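Type 2A phosphatase-associated protein 42 (Saccharomyces cerevisiae, PDB 2V0P) inhibits the PP2A-type phosphatase SIT4, associates with phosphatase catalytic subunits and takes part in negative regulation of TOR signalling, this chain being its N-terminal domain. Local coordinates at residues K71-D76 / L115-D120; V75-G80 / S212-N217; L123-V128 / F170-E175; S177-C182 / Y204-H209. All coordinates share one frame; numbering follows the deposited sequence.

How the interactions relate
All four contacts join helices, or the turns that lead into them, of one all-helical domain. Interactions 1 and 2 are buried and share V75 and D76 at the start of helix 75-83; interactions 3 and 4 are only partly buried, their centres about 14 and 16 Å from the chain's, and share helix 156-186. Helix 199-231 enters both interaction 2 and interaction 4. Their chemistry differs: interaction 1 is leucine on leucine, interaction 2 puts one very short hydrogen bond near the centre of the chain, interaction 3 is a salt-bridge network at a helix start, and interaction 4 is apolar packing between antiparallel helices. Interactions 3 and 4 also meet, H209 NE2 hydrogen-bonding to D125 OD2.

Interaction 1. Residues K71-D76 / L115-D120; sequences KFLAVD and LTLLQD
L73 and L117 carry this contact between the turn that leads into helix 75-83 and the last turns of helix 93-120. Their side chains cross at about a right angle, methyl against methyl, with L73 CD2 3.7 Å from L117 CD2. The same L117 methyl also rests on the L73 backbone, 3.7 Å from its carbonyl O. It gets there because L117 sends CG opposite its backbone N (chi1 -180°), which carries the branched end straight across the gap. L117 CG adds a further touch at 3.8 Å from L73 CD2, and this is where the packing is tight. On its flanks the fit slackens: D76 OD2 only approaches L117 CD2, at 4.4 Å, and L118 CD2 stops 4.6 Å short of L73 CB. D76 spends its charge on K46, through a salt bridge from OD1, so the aspartate brings no polar bond here. F50 of helix 29-52 also lies on L117, while L208 of helix 199-231 backs L73. The solvent side begins within a turn of L117, itself partly exposed, at the exposed Q119 and D120. A leucine pair of this kind, between a helix and the turn into another, is ordinary hydrophobic packing of an all-helical, tetratricopeptide repeat-like fold.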
loop_
_atom_site.group_PDB
_atom_site.type_symbol
_atom_site.label_atom_id
_atom_site.label_comp_id
_atom_site.label_asym_id
_atom_site.label_seq_id
_atom_site.Cartn_x
_atom_site.Cartn_y
_atom_site.Cartn_z
ATOM N N LYS A 71 -27.897 20.668 -3.880
ATOM C CA LYS A 71 -27.748 19.313 -3.341
ATOM C C LYS A 71 -27.325 18.320 -4.430
ATOM O O LYS A 71 -26.520 17.487 -4.208
ATOM C CB LYS A 71 -29.103 18.793 -2.840
ATOM C CG LYS A 71 -29.376 19.011 -1.378
ATOM C CD LYS A 71 -30.883 18.832 -1.007
ATOM C CE LYS A 71 -31.793 18.220 -2.103
ATOM N NZ LYS A 71 -32.821 19.265 -2.615
ATOM N N PHE A 72 -27.943 18.447 -5.595
ATOM C CA PHE A 72 -27.841 17.513 -6.687
ATOM C C PHE A 72 -26.473 17.492 -7.344
ATOM O O PHE A 72 -26.187 16.594 -8.059
ATOM C CB PHE A 72 -28.849 17.866 -7.773
ATOM C CG PHE A 72 -30.294 17.865 -7.297
ATOM C CD1 PHE A 72 -30.758 16.885 -6.449
ATOM C CD2 PHE A 72 -31.154 18.876 -7.679
ATOM C CE1 PHE A 72 -32.070 16.905 -5.984
ATOM C CE2 PHE A 72 -32.483 18.893 -7.257
ATOM C CZ PHE A 72 -32.933 17.912 -6.400
ATOM N N LEU A 73 -25.705 18.543 -7.222
ATOM C CA LEU A 73 -24.376 18.565 -7.781
ATOM C C LEU A 73 -23.598 17.399 -7.068
ATOM O O LEU A 73 -22.566 16.933 -7.551
ATOM C CB LEU A 73 -23.721 19.911 -7.445
ATOM C CG LEU A 73 -24.159 21.152 -8.260
ATOM C CD1 LEU A 73 -23.503 22.437 -7.768
ATOM C CD2 LEU A 73 -23.900 20.979 -9.757
ATOM N N ALA A 74 -24.077 16.977 -5.925
ATOM C CA ALA A 74 -23.423 15.786 -5.216
ATOM C C ALA A 74 -23.851 14.341 -5.622
ATOM O O ALA A 74 -23.374 13.342 -5.025
ATOM C CB ALA A 74 -23.495 15.929 -3.805
ATOM N N VAL A 75 -24.712 14.213 -6.607
ATOM C CA VAL A 75 -25.146 12.897 -7.034
ATOM C C VAL A 75 -23.913 12.003 -7.408
ATOM O O VAL A 75 -23.826 10.944 -6.956
ATOM C CB VAL A 75 -26.167 12.874 -8.164
ATOM C CG1 VAL A 75 -27.370 13.781 -7.879
ATOM C CG2 VAL A 75 -25.586 13.166 -9.478
ATOM N N ASP A 76 -22.967 12.494 -8.179
ATOM C CA ASP A 76 -21.798 11.688 -8.477
ATOM C C ASP A 76 -20.941 11.370 -7.246
ATOM O O ASP A 76 -20.308 10.294 -7.220
ATOM C CB ASP A 76 -20.970 12.337 -9.536
ATOM C CG ASP A 76 -21.694 12.443 -10.840
ATOM O OD1 ASP A 76 -22.227 11.409 -11.277
ATOM O OD2 ASP A 76 -21.722 13.563 -11.402
ATOM N N LEU A 115 -15.945 16.096 -9.244
ATOM C CA LEU A 115 -15.004 17.197 -9.204
ATOM C C LEU A 115 -15.029 17.971 -10.493
ATOM O O LEU A 115 -14.937 19.191 -10.503
ATOM C CB LEU A 115 -13.544 16.701 -8.883
ATOM C CG LEU A 115 -13.386 15.906 -7.595
ATOM C CD1 LEU A 115 -11.916 15.397 -7.417
ATOM C CD2 LEU A 115 -13.833 16.580 -6.320
ATOM N N THR A 116 -15.135 17.275 -11.597
ATOM C CA THR A 116 -15.150 17.914 -12.828
ATOM C C THR A 116 -16.411 18.859 -12.904
ATOM O O THR A 116 -16.323 19.985 -13.387
ATOM C CB THR A 116 -15.175 16.912 -13.884
ATOM O OG1 THR A 116 -13.899 16.237 -13.889
ATOM C CG2 THR A 116 -15.446 17.540 -15.237
ATOM N N LEU A 117 -17.514 18.366 -12.357
ATOM C CA LEU A 117 -18.780 19.104 -12.337
ATOM C C LEU A 117 -18.609 20.345 -11.488
ATOM O O LEU A 117 -19.018 21.403 -11.928
ATOM C CB LEU A 117 -19.909 18.255 -11.776
ATOM C CG LEU A 117 -21.316 18.896 -11.700
ATOM C CD1 LEU A 117 -21.804 19.199 -13.045
ATOM C CD2 LEU A 117 -22.214 17.924 -11.048
ATOM N N LEU A 118 -17.998 20.221 -10.306
ATOM C CA LEU A 118 -17.783 21.387 -9.453
ATOM C C LEU A 118 -16.868 22.412 -10.123
ATOM O O LEU A 118 -17.125 23.635 -10.081
ATOM C CB LEU A 118 -17.253 21.035 -8.078
ATOM C CG LEU A 118 -18.072 20.236 -7.103
ATOM C CD1 LEU A 118 -17.212 19.929 -5.888
ATOM C CD2 LEU A 118 -19.320 20.976 -6.696
ATOM N N GLN A 119 -15.818 21.906 -10.757
ATOM C CA GLN A 119 -14.948 22.723 -11.571
ATOM C C GLN A 119 -15.715 23.452 -12.696
ATOM O O GLN A 119 -15.458 24.605 -12.983
ATOM C CB GLN A 119 -13.836 21.853 -12.155
ATOM C CG GLN A 119 -12.719 22.635 -12.845
ATOM C CD GLN A 119 -11.543 21.748 -13.193
ATOM O OE1 GLN A 119 -11.608 20.938 -14.129
ATOM N NE2 GLN A 119 -10.454 21.895 -12.445
ATOM N N ASP A 120 -16.633 22.756 -13.352
ATOM C CA ASP A 120 -17.454 23.354 -14.399
ATOM C C ASP A 120 -18.321 24.528 -13.859
ATOM O O ASP A 120 -18.609 25.503 -14.584
ATOM C CB ASP A 120 -18.349 22.285 -15.022
ATOM C CG ASP A 120 -17.593 21.363 -15.954
ATOM O OD1 ASP A 120 -16.501 21.732 -16.415
ATOM O OD2 ASP A 120 -18.116 20.273 -16.240
#

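Interaction 2. Residues V75-G80 / S212-N217; sequences VDYYLG and SLDTIN
Y77 reaches from helix 75-83 to D214 and T215 of helix 199-231, and the residues before it are already committed to other neighbours: V75 to F50, D76 to K46 through a salt bridge. With CG opposite the backbone N (chi1 170°), the Y77 ring projects across to the other helix and slides past T215, whose OG1 sits at the ring edge, 3.3 Å from Y77 CD1. That hydroxyl hydrogen-bonds to F211 O in its own helix. Farther out, Y77 OH donates a very short hydrogen bond to D214 OD2, 2.5 Å away. The acceptor lies in the plane of the ring, although the carboxylate itself is turned 69° from it. This is a largely buried polar link between helices in a tetratricopeptide repeat-like domain, set among aromatic rings: F211 stacks on Y77, and F114 meets it obliquely. N218 ND2 also bonds to D214 OD2, so two partners grip that one oxygen. A phenylalanine here would probably deprive D214 OD2 of its partner across the contact, leaving the carboxylate easier to turn. Next, Y78 offers a ring face to Y77 CD2, which stands 4.1 Å above that plane. G80 closes the segment with its carbonyl O bonded to S107 OG.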
loop_
_atom_site.group_PDB
_atom_site.type_symbol
_atom_site.label_atom_id
_atom_site.label_comp_id
_atom_site.label_asym_id
_atom_site.label_seq_id
_atom_site.Cartn_x
_atom_site.Cartn_y
_atom_site.Cartn_z
ATOM N N VAL A 75 -24.712 14.213 -6.607
ATOM C CA VAL A 75 -25.146 12.897 -7.034
ATOM C C VAL A 75 -23.913 12.003 -7.408
ATOM O O VAL A 75 -23.826 10.944 -6.956
ATOM C CB VAL A 75 -26.167 12.874 -8.164
ATOM C CG1 VAL A 75 -27.370 13.781 -7.879
ATOM C CG2 VAL A 75 -25.586 13.166 -9.478
ATOM N N ASP A 76 -22.967 12.494 -8.179
ATOM C CA ASP A 76 -21.798 11.688 -8.477
ATOM C C ASP A 76 -20.941 11.370 -7.246
ATOM O O ASP A 76 -20.308 10.294 -7.220
ATOM C CB ASP A 76 -20.970 12.337 -9.536
ATOM C CG ASP A 76 -21.694 12.443 -10.840
ATOM O OD1 ASP A 76 -22.227 11.409 -11.277
ATOM O OD2 ASP A 76 -21.722 13.563 -11.402
ATOM N N TYR A 77 -20.899 12.279 -6.243
ATOM C CA TYR A 77 -20.189 12.015 -5.046
ATOM C C TYR A 77 -20.795 10.761 -4.362
ATOM O O TYR A 77 -20.063 9.856 -3.965
ATOM C CB TYR A 77 -20.177 13.188 -4.081
ATOM C CG TYR A 77 -19.650 12.950 -2.691
ATOM C CD1 TYR A 77 -18.245 12.765 -2.421
ATOM C CD2 TYR A 77 -20.512 12.934 -1.604
ATOM C CE1 TYR A 77 -17.805 12.569 -1.128
ATOM C CE2 TYR A 77 -20.035 12.759 -0.350
ATOM C CZ TYR A 77 -18.636 12.566 -0.145
ATOM O OH TYR A 77 -18.198 12.392 1.083
ATOM N N TYR A 78 -22.127 10.740 -4.255
ATOM C CA TYR A 78 -22.797 9.712 -3.559
ATOM C C TYR A 78 -22.667 8.353 -4.368
ATOM O O TYR A 78 -22.592 7.323 -3.776
ATOM C CB TYR A 78 -24.265 10.130 -3.288
ATOM C CG TYR A 78 -24.371 10.940 -2.025
ATOM C CD1 TYR A 78 -24.544 12.293 -2.058
ATOM C CD2 TYR A 78 -24.203 10.331 -0.790
ATOM C CE1 TYR A 78 -24.619 13.014 -0.925
ATOM C CE2 TYR A 78 -24.246 11.057 0.375
ATOM C CZ TYR A 78 -24.462 12.405 0.290
ATOM O OH TYR A 78 -24.537 13.151 1.434
ATOM N N LEU A 79 -22.668 8.411 -5.681
ATOM C CA LEU A 79 -22.443 7.254 -6.506
ATOM C C LEU A 79 -21.016 6.722 -6.216
ATOM O O LEU A 79 -20.843 5.548 -6.028
ATOM C CB LEU A 79 -22.666 7.547 -7.986
ATOM C CG LEU A 79 -24.096 7.673 -8.613
ATOM C CD1 LEU A 79 -23.917 8.022 -10.006
ATOM C CD2 LEU A 79 -24.911 6.432 -8.514
ATOM N N GLY A 80 -20.035 7.615 -6.160
ATOM C CA GLY A 80 -18.673 7.262 -5.711
ATOM C C GLY A 80 -18.616 6.463 -4.440
ATOM O O GLY A 80 -18.003 5.404 -4.403
ATOM N N SER A 212 -15.807 17.656 -1.758
ATOM C CA SER A 212 -14.710 17.706 -2.668
ATOM C C SER A 212 -13.383 17.355 -1.953
ATOM O O SER A 212 -12.562 16.661 -2.528
ATOM C CB SER A 212 -14.623 19.076 -3.358
ATOM O OG SER A 212 -14.050 20.002 -2.488
ATOM N N LEU A 213 -13.216 17.786 -0.713
ATOM C CA LEU A 213 -12.039 17.437 0.040
ATOM C C LEU A 213 -12.088 15.912 0.400
ATOM O O LEU A 213 -11.139 15.252 0.139
ATOM C CB LEU A 213 -11.874 18.337 1.236
ATOM C CG LEU A 213 -11.519 19.774 0.758
ATOM C CD1 LEU A 213 -11.962 20.727 1.786
ATOM C CD2 LEU A 213 -9.995 19.933 0.537
ATOM N N ASP A 214 -13.196 15.415 0.946
ATOM C CA ASP A 214 -13.386 14.024 1.263
ATOM C C ASP A 214 -13.042 13.167 0.075
ATOM O O ASP A 214 -12.382 12.183 0.235
ATOM C CB ASP A 214 -14.863 13.736 1.653
ATOM C CG ASP A 214 -15.057 12.310 2.230
ATOM O OD1 ASP A 214 -14.292 11.944 3.163
ATOM O OD2 ASP A 214 -15.961 11.574 1.769
ATOM N N THR A 215 -13.473 13.567 -1.113
ATOM C CA THR A 215 -13.253 12.874 -2.398
ATOM C C THR A 215 -11.784 12.557 -2.645
ATOM O O THR A 215 -11.451 11.464 -3.067
ATOM C CB THR A 215 -13.885 13.689 -3.585
ATOM O OG1 THR A 215 -15.277 13.656 -3.407
ATOM C CG2 THR A 215 -13.595 13.120 -4.967
ATOM N N ILE A 216 -10.899 13.506 -2.373
ATOM C CA ILE A 216 -9.506 13.233 -2.602
ATOM C C ILE A 216 -9.076 11.991 -1.774
ATOM O O ILE A 216 -8.430 11.160 -2.308
ATOM C CB ILE A 216 -8.596 14.461 -2.346
ATOM C CG1 ILE A 216 -8.868 15.585 -3.365
ATOM C CG2 ILE A 216 -7.112 14.043 -2.326
ATOM C CD1 ILE A 216 -8.774 15.242 -4.797
ATOM N N ASN A 217 -9.494 11.890 -0.531
ATOM C CA ASN A 217 -9.224 10.740 0.312
ATOM C C ASN A 217 -9.788 9.448 -0.219
ATOM O O ASN A 217 -9.191 8.406 -0.094
ATOM C CB ASN A 217 -9.727 10.935 1.717
ATOM C CG ASN A 217 -8.856 11.921 2.507
ATOM O OD1 ASN A 217 -7.656 12.020 2.295
ATOM N ND2 ASN A 217 -9.467 12.626 3.407
#

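Interaction 3. Residues L123-V128 / F170-E175; sequences LLDPLV and FQRNKE
R172 and D125 both set CG opposite their backbone N, which sends the two side chains at each other from opposite directions. R172 starts fully extended and then bends at the next bond (chi2 61°), bringing the edge of its guanidinium up to the carboxylate. There R172 NE gives a fairly straight hydrogen bond of 2.8 Å to D125 OD2, at an N-H...O angle of 156°, entering on the syn lone pair. R172 NH2 adds a weak second bond to the same OD2 at 3.3 Å. The flat groups stand 78° apart, consistent with a single oxygen taking both donors. D125 is at the same time the N-cap of helix 126-133: its other oxygen, OD1, accepts from L127 N at 3.0 Å, and the contact ties the start of that helix to helix 156-186. Arginine, helix start and H209, whose NE2 also bonds to OD2, would together be expected to favour the charged form of this buried aspartate. The network runs on toward solvent, where R172 NH1 meets E175 OE1 at 2.8 Å, in the guanidinium plane but above the carboxylate plane. A leucine in place of R172 would probably leave D125 without its counter-charge and set E175 free to turn. Closer to the backbone, L127 CD1 lies 3.9 Å from R172 CB, the two side chains sliding past each other in opposite directions.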
loop_
_atom_site.group_PDB
_atom_site.type_symbol
_atom_site.label_atom_id
_atom_site.label_comp_id
_atom_site.label_asym_id
_atom_site.label_seq_id
_atom_site.Cartn_x
_atom_site.Cartn_y
_atom_site.Cartn_z
ATOM N N LEU A 123 -16.550 25.994 -8.691
ATOM C CA LEU A 123 -16.713 25.806 -7.268
ATOM C C LEU A 123 -15.527 25.109 -6.612
ATOM O O LEU A 123 -15.430 25.059 -5.409
ATOM C CB LEU A 123 -18.011 25.055 -6.932
ATOM C CG LEU A 123 -19.319 25.844 -7.039
ATOM C CD1 LEU A 123 -20.534 24.937 -6.952
ATOM C CD2 LEU A 123 -19.353 26.925 -5.961
ATOM N N LEU A 124 -14.599 24.636 -7.405
ATOM C CA LEU A 124 -13.603 23.722 -6.896
ATOM C C LEU A 124 -12.453 24.447 -6.140
ATOM O O LEU A 124 -11.731 25.222 -6.704
ATOM C CB LEU A 124 -13.117 22.800 -8.032
ATOM C CG LEU A 124 -12.444 21.470 -7.598
ATOM C CD1 LEU A 124 -13.324 20.654 -6.668
ATOM C CD2 LEU A 124 -12.021 20.646 -8.800
ATOM N N ASP A 125 -12.362 24.209 -4.850
ATOM C CA ASP A 125 -11.181 24.532 -4.052
ATOM C C ASP A 125 -9.896 24.346 -4.879
ATOM O O ASP A 125 -9.712 23.308 -5.505
ATOM C CB ASP A 125 -11.149 23.593 -2.846
ATOM C CG ASP A 125 -10.210 24.062 -1.753
ATOM O OD1 ASP A 125 -9.045 24.366 -2.062
ATOM O OD2 ASP A 125 -10.633 24.101 -0.579
ATOM N N PRO A 126 -9.002 25.339 -4.886
ATOM C CA PRO A 126 -7.864 25.166 -5.769
ATOM C C PRO A 126 -6.941 24.004 -5.322
ATOM O O PRO A 126 -6.263 23.427 -6.148
ATOM C CB PRO A 126 -7.183 26.516 -5.724
ATOM C CG PRO A 126 -7.552 27.078 -4.411
ATOM C CD PRO A 126 -8.916 26.592 -4.116
ATOM N N LEU A 127 -6.954 23.659 -4.040
ATOM C CA LEU A 127 -6.231 22.530 -3.521
ATOM C C LEU A 127 -6.724 21.243 -4.197
ATOM O O LEU A 127 -5.941 20.330 -4.525
ATOM C CB LEU A 127 -6.430 22.434 -2.016
ATOM C CG LEU A 127 -5.602 21.378 -1.232
ATOM C CD1 LEU A 127 -5.401 21.776 0.215
ATOM C CD2 LEU A 127 -6.235 19.999 -1.293
ATOM N N VAL A 128 -8.036 21.170 -4.405
ATOM C CA VAL A 128 -8.612 19.964 -4.981
ATOM C C VAL A 128 -8.408 20.006 -6.451
ATOM O O VAL A 128 -8.103 18.991 -7.062
ATOM C CB VAL A 128 -10.097 19.804 -4.608
ATOM C CG1 VAL A 128 -10.728 18.585 -5.327
ATOM C CG2 VAL A 128 -10.251 19.630 -3.119
ATOM N N PHE A 170 -5.200 17.571 4.961
ATOM C CA PHE A 170 -5.801 17.248 6.225
ATOM C C PHE A 170 -6.295 18.531 6.905
ATOM O O PHE A 170 -7.467 18.622 7.281
ATOM C CB PHE A 170 -4.821 16.420 7.091
ATOM C CG PHE A 170 -5.328 16.101 8.462
ATOM C CD1 PHE A 170 -5.794 14.844 8.767
ATOM C CD2 PHE A 170 -5.340 17.061 9.447
ATOM C CE1 PHE A 170 -6.260 14.553 10.030
ATOM C CE2 PHE A 170 -5.821 16.776 10.707
ATOM C CZ PHE A 170 -6.280 15.506 10.984
ATOM N N GLN A 171 -5.420 19.520 7.021
ATOM C CA GLN A 171 -5.803 20.783 7.624
ATOM C C GLN A 171 -6.997 21.418 6.890
ATOM O O GLN A 171 -7.917 21.870 7.540
ATOM C CB GLN A 171 -4.624 21.747 7.711
ATOM C CG GLN A 171 -3.578 21.338 8.764
ATOM C CD GLN A 171 -4.124 21.330 10.188
ATOM O OE1 GLN A 171 -4.582 22.356 10.701
ATOM N NE2 GLN A 171 -4.061 20.173 10.837
ATOM N N ARG A 172 -6.966 21.427 5.567
ATOM C CA ARG A 172 -8.014 22.073 4.796
ATOM C C ARG A 172 -9.355 21.353 5.021
ATOM O O ARG A 172 -10.380 21.985 5.246
ATOM C CB ARG A 172 -7.667 22.122 3.309
ATOM C CG ARG A 172 -8.707 22.842 2.431
ATOM C CD ARG A 172 -8.876 24.328 2.841
ATOM N NE ARG A 172 -9.616 25.117 1.857
ATOM C CZ ARG A 172 -10.170 26.300 2.103
ATOM N NH1 ARG A 172 -10.049 26.882 3.302
ATOM N NH2 ARG A 172 -10.823 26.937 1.142
ATOM N N ASN A 173 -9.306 20.023 5.012
ATOM C CA ASN A 173 -10.424 19.169 5.286
ATOM C C ASN A 173 -11.032 19.426 6.650
ATOM O O ASN A 173 -12.243 19.548 6.778
ATOM C CB ASN A 173 -9.925 17.728 5.223
ATOM C CG ASN A 173 -10.933 16.777 4.680
ATOM O OD1 ASN A 173 -12.025 17.144 4.311
ATOM N ND2 ASN A 173 -10.548 15.521 4.606
ATOM N N LYS A 174 -10.187 19.516 7.672
ATOM C CA LYS A 174 -10.598 19.863 9.020
ATOM C C LYS A 174 -11.245 21.244 9.079
ATOM O O LYS A 174 -12.247 21.430 9.735
ATOM C CB LYS A 174 -9.384 19.818 9.952
ATOM C CG LYS A 174 -9.700 19.972 11.418
ATOM C CD LYS A 174 -8.476 19.646 12.278
ATOM C CE LYS A 174 -8.451 20.483 13.545
ATOM N NZ LYS A 174 -8.134 21.920 13.266
ATOM N N GLU A 175 -10.659 22.205 8.394
ATOM C CA GLU A 175 -11.162 23.565 8.404
ATOM C C GLU A 175 -12.626 23.567 7.880
ATOM O O GLU A 175 -13.533 24.011 8.564
ATOM C CB GLU A 175 -10.266 24.426 7.538
ATOM C CG GLU A 175 -10.538 25.906 7.618
ATOM C CD GLU A 175 -9.769 26.700 6.568
ATOM O OE1 GLU A 175 -9.003 26.083 5.784
ATOM O OE2 GLU A 175 -9.943 27.939 6.523
#

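Interaction 4. Residues S177-C182 / Y204-H209; sequences STKLHC and YLMRLH. With ZN (zinc ion), chain C.
M206, present as selenomethionine, leans on L180 and K179 of helix 156-186. Its CB points at the opposing helix but leaves the touching to the atoms beyond. CG settles against the backbone of L180, 3.6 Å from L180 N, and lies 3.8 Å from L180 CB. Bends at chi2 (62°) and chi3 (67°) then turn the chain toward K179, so that SE comes to 4.0 Å from K179 CB. The terminal CE presses on K179 CE at 3.5 Å, tighter than usual for two carbons. The two side chains cross there at about a right angle, the lysine being the exposed partner, on the solvent side. On the inner side the buried L180 sets CD1 4.0 Å from R207 CB. The guanidinium of R207 turns to E184, with which NH2 forms a salt bridge. The zinc ion modelled just 1.4 Å from C182 SG is too close for a normal metal-thiolate bond, so that link is doubtful, and C182 takes no part in the packing. The short helix segments run antiparallel, their axes 9.2 Å apart at an angle of 151°. Such side-by-side antiparallel helices, consecutive in the chain, are the building pattern of tetratricopeptide repeat-like folds.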
loop_
_atom_site.group_PDB
_atom_site.type_symbol
_atom_site.label_atom_id
_atom_site.label_comp_id
_atom_site.label_asym_id
_atom_site.label_seq_id
_atom_site.Cartn_x
_atom_site.Cartn_y
_atom_site.Cartn_z
ATOM N N SER A 177 -14.618 21.017 7.308
ATOM C CA SER A 177 -15.490 20.245 8.195
ATOM C C SER A 177 -16.056 21.051 9.376
ATOM O O SER A 177 -17.261 20.983 9.649
ATOM C CB SER A 177 -14.843 18.955 8.696
ATOM O OG SER A 177 -14.597 18.123 7.616
ATOM N N THR A 178 -15.202 21.808 10.057
ATOM C CA THR A 178 -15.630 22.628 11.168
ATOM C C THR A 178 -16.593 23.711 10.702
ATOM O O THR A 178 -17.594 23.928 11.352
ATOM C CB THR A 178 -14.433 23.261 11.924
ATOM O OG1 THR A 178 -13.525 22.221 12.294
ATOM C CG2 THR A 178 -14.884 23.968 13.173
ATOM N N LYS A 179 -16.298 24.379 9.594
ATOM C CA LYS A 179 -17.219 25.375 9.049
ATOM C C LYS A 179 -18.584 24.742 8.712
ATOM O O LYS A 179 -19.635 25.293 9.054
ATOM C CB LYS A 179 -16.622 26.107 7.847
ATOM C CG LYS A 179 -15.624 27.185 8.225
ATOM C CD LYS A 179 -14.654 27.515 7.074
ATOM C CE LYS A 179 -15.309 28.348 5.965
ATOM N NZ LYS A 179 -14.336 28.765 4.895
ATOM N N LEU A 180 -18.558 23.570 8.106
ATOM C CA LEU A 180 -19.793 22.806 7.823
ATOM C C LEU A 180 -20.557 22.421 9.091
ATOM O O LEU A 180 -21.776 22.579 9.194
ATOM C CB LEU A 180 -19.453 21.574 6.992
ATOM C CG LEU A 180 -20.580 20.575 6.697
ATOM C CD1 LEU A 180 -21.779 21.289 6.100
ATOM C CD2 LEU A 180 -20.101 19.535 5.792
ATOM N N HIS A 181 -19.817 21.937 10.077
ATOM C CA HIS A 181 -20.364 21.601 11.370
ATOM C C HIS A 181 -21.080 22.803 12.010
ATOM O O HIS A 181 -22.254 22.685 12.367
ATOM C CB HIS A 181 -19.227 21.057 12.263
ATOM C CG HIS A 181 -19.687 20.397 13.522
ATOM N ND1 HIS A 181 -20.818 19.612 13.589
ATOM C CD2 HIS A 181 -19.154 20.391 14.765
ATOM C CE1 HIS A 181 -20.972 19.167 14.822
ATOM N NE2 HIS A 181 -19.971 19.617 15.552
ATOM N N CYS A 182 -20.408 23.947 12.155
ATOM C CA CYS A 182 -21.046 25.110 12.829
ATOM C C CYS A 182 -22.328 25.554 12.032
ATOM O O CYS A 182 -23.342 25.893 12.637
ATOM C CB CYS A 182 -20.034 26.254 13.238
ATOM S SG CYS A 182 -19.568 26.642 15.153
ATOM N N TYR A 204 -25.434 24.271 1.926
ATOM C CA TYR A 204 -25.370 23.413 0.800
ATOM C C TYR A 204 -24.073 23.520 0.028
ATOM O O TYR A 204 -23.525 22.508 -0.372
ATOM C CB TYR A 204 -26.582 23.616 -0.123
ATOM C CG TYR A 204 -27.880 23.222 0.515
ATOM C CD1 TYR A 204 -27.913 22.408 1.646
ATOM C CD2 TYR A 204 -29.088 23.610 -0.044
ATOM C CE1 TYR A 204 -29.131 22.022 2.232
ATOM C CE2 TYR A 204 -30.295 23.242 0.530
ATOM C CZ TYR A 204 -30.316 22.434 1.651
ATOM O OH TYR A 204 -31.542 22.059 2.194
ATOM N N LEU A 205 -23.614 24.725 -0.176
ATOM C CA LEU A 205 -22.339 25.024 -0.781
ATOM C C LEU A 205 -21.181 24.518 0.065
ATOM O O LEU A 205 -20.270 24.031 -0.504
ATOM C CB LEU A 205 -22.150 26.489 -1.064
ATOM C CG LEU A 205 -23.117 27.009 -2.150
ATOM C CD1 LEU A 205 -23.143 28.486 -2.116
ATOM C CD2 LEU A 205 -22.711 26.493 -3.517
HETATM N N MSE A 206 -21.223 24.738 1.375
HETATM C CA MSE A 206 -20.178 24.255 2.301
HETATM C C MSE A 206 -20.175 22.731 2.308
HETATM O O MSE A 206 -19.129 22.087 2.488
HETATM C CB MSE A 206 -20.383 24.800 3.725
HETATM C CG MSE A 206 -19.187 24.559 4.683
HETATM SE SE MSE A 206 -17.584 25.484 4.033
HETATM C CE MSE A 206 -18.150 27.343 4.269
ATOM N N ARG A 207 -21.352 22.151 2.181
ATOM C CA ARG A 207 -21.431 20.731 2.157
ATOM C C ARG A 207 -20.672 20.198 0.886
ATOM O O ARG A 207 -19.812 19.319 0.976
ATOM C CB ARG A 207 -22.881 20.305 2.340
ATOM C CG ARG A 207 -23.150 18.841 2.248
ATOM C CD ARG A 207 -24.565 18.584 2.723
ATOM N NE ARG A 207 -24.662 18.840 4.154
ATOM C CZ ARG A 207 -25.761 19.229 4.792
ATOM N NH1 ARG A 207 -26.906 19.438 4.139
ATOM N NH2 ARG A 207 -25.707 19.422 6.103
ATOM N N LEU A 208 -20.908 20.806 -0.273
ATOM C CA LEU A 208 -20.181 20.390 -1.473
ATOM C C LEU A 208 -18.662 20.558 -1.245
ATOM O O LEU A 208 -17.869 19.741 -1.664
ATOM C CB LEU A 208 -20.646 21.184 -2.711
ATOM C CG LEU A 208 -22.081 20.812 -3.069
ATOM C CD1 LEU A 208 -22.535 21.745 -4.219
ATOM C CD2 LEU A 208 -22.295 19.407 -3.495
ATOM N N HIS A 209 -18.295 21.651 -0.589
ATOM C CA HIS A 209 -16.904 21.947 -0.322
ATOM C C HIS A 209 -16.267 20.761 0.453
ATOM O O HIS A 209 -15.232 20.341 0.077
ATOM C CB HIS A 209 -16.791 23.263 0.452
ATOM C CG HIS A 209 -15.429 23.872 0.402
ATOM N ND1 HIS A 209 -15.198 25.207 0.665
ATOM C CD2 HIS A 209 -14.235 23.342 0.056
ATOM C CE1 HIS A 209 -13.906 25.450 0.539
ATOM N NE2 HIS A 209 -13.308 24.339 0.162
HETATM ZN ZN ZN C . -19.440 25.636 16.143
#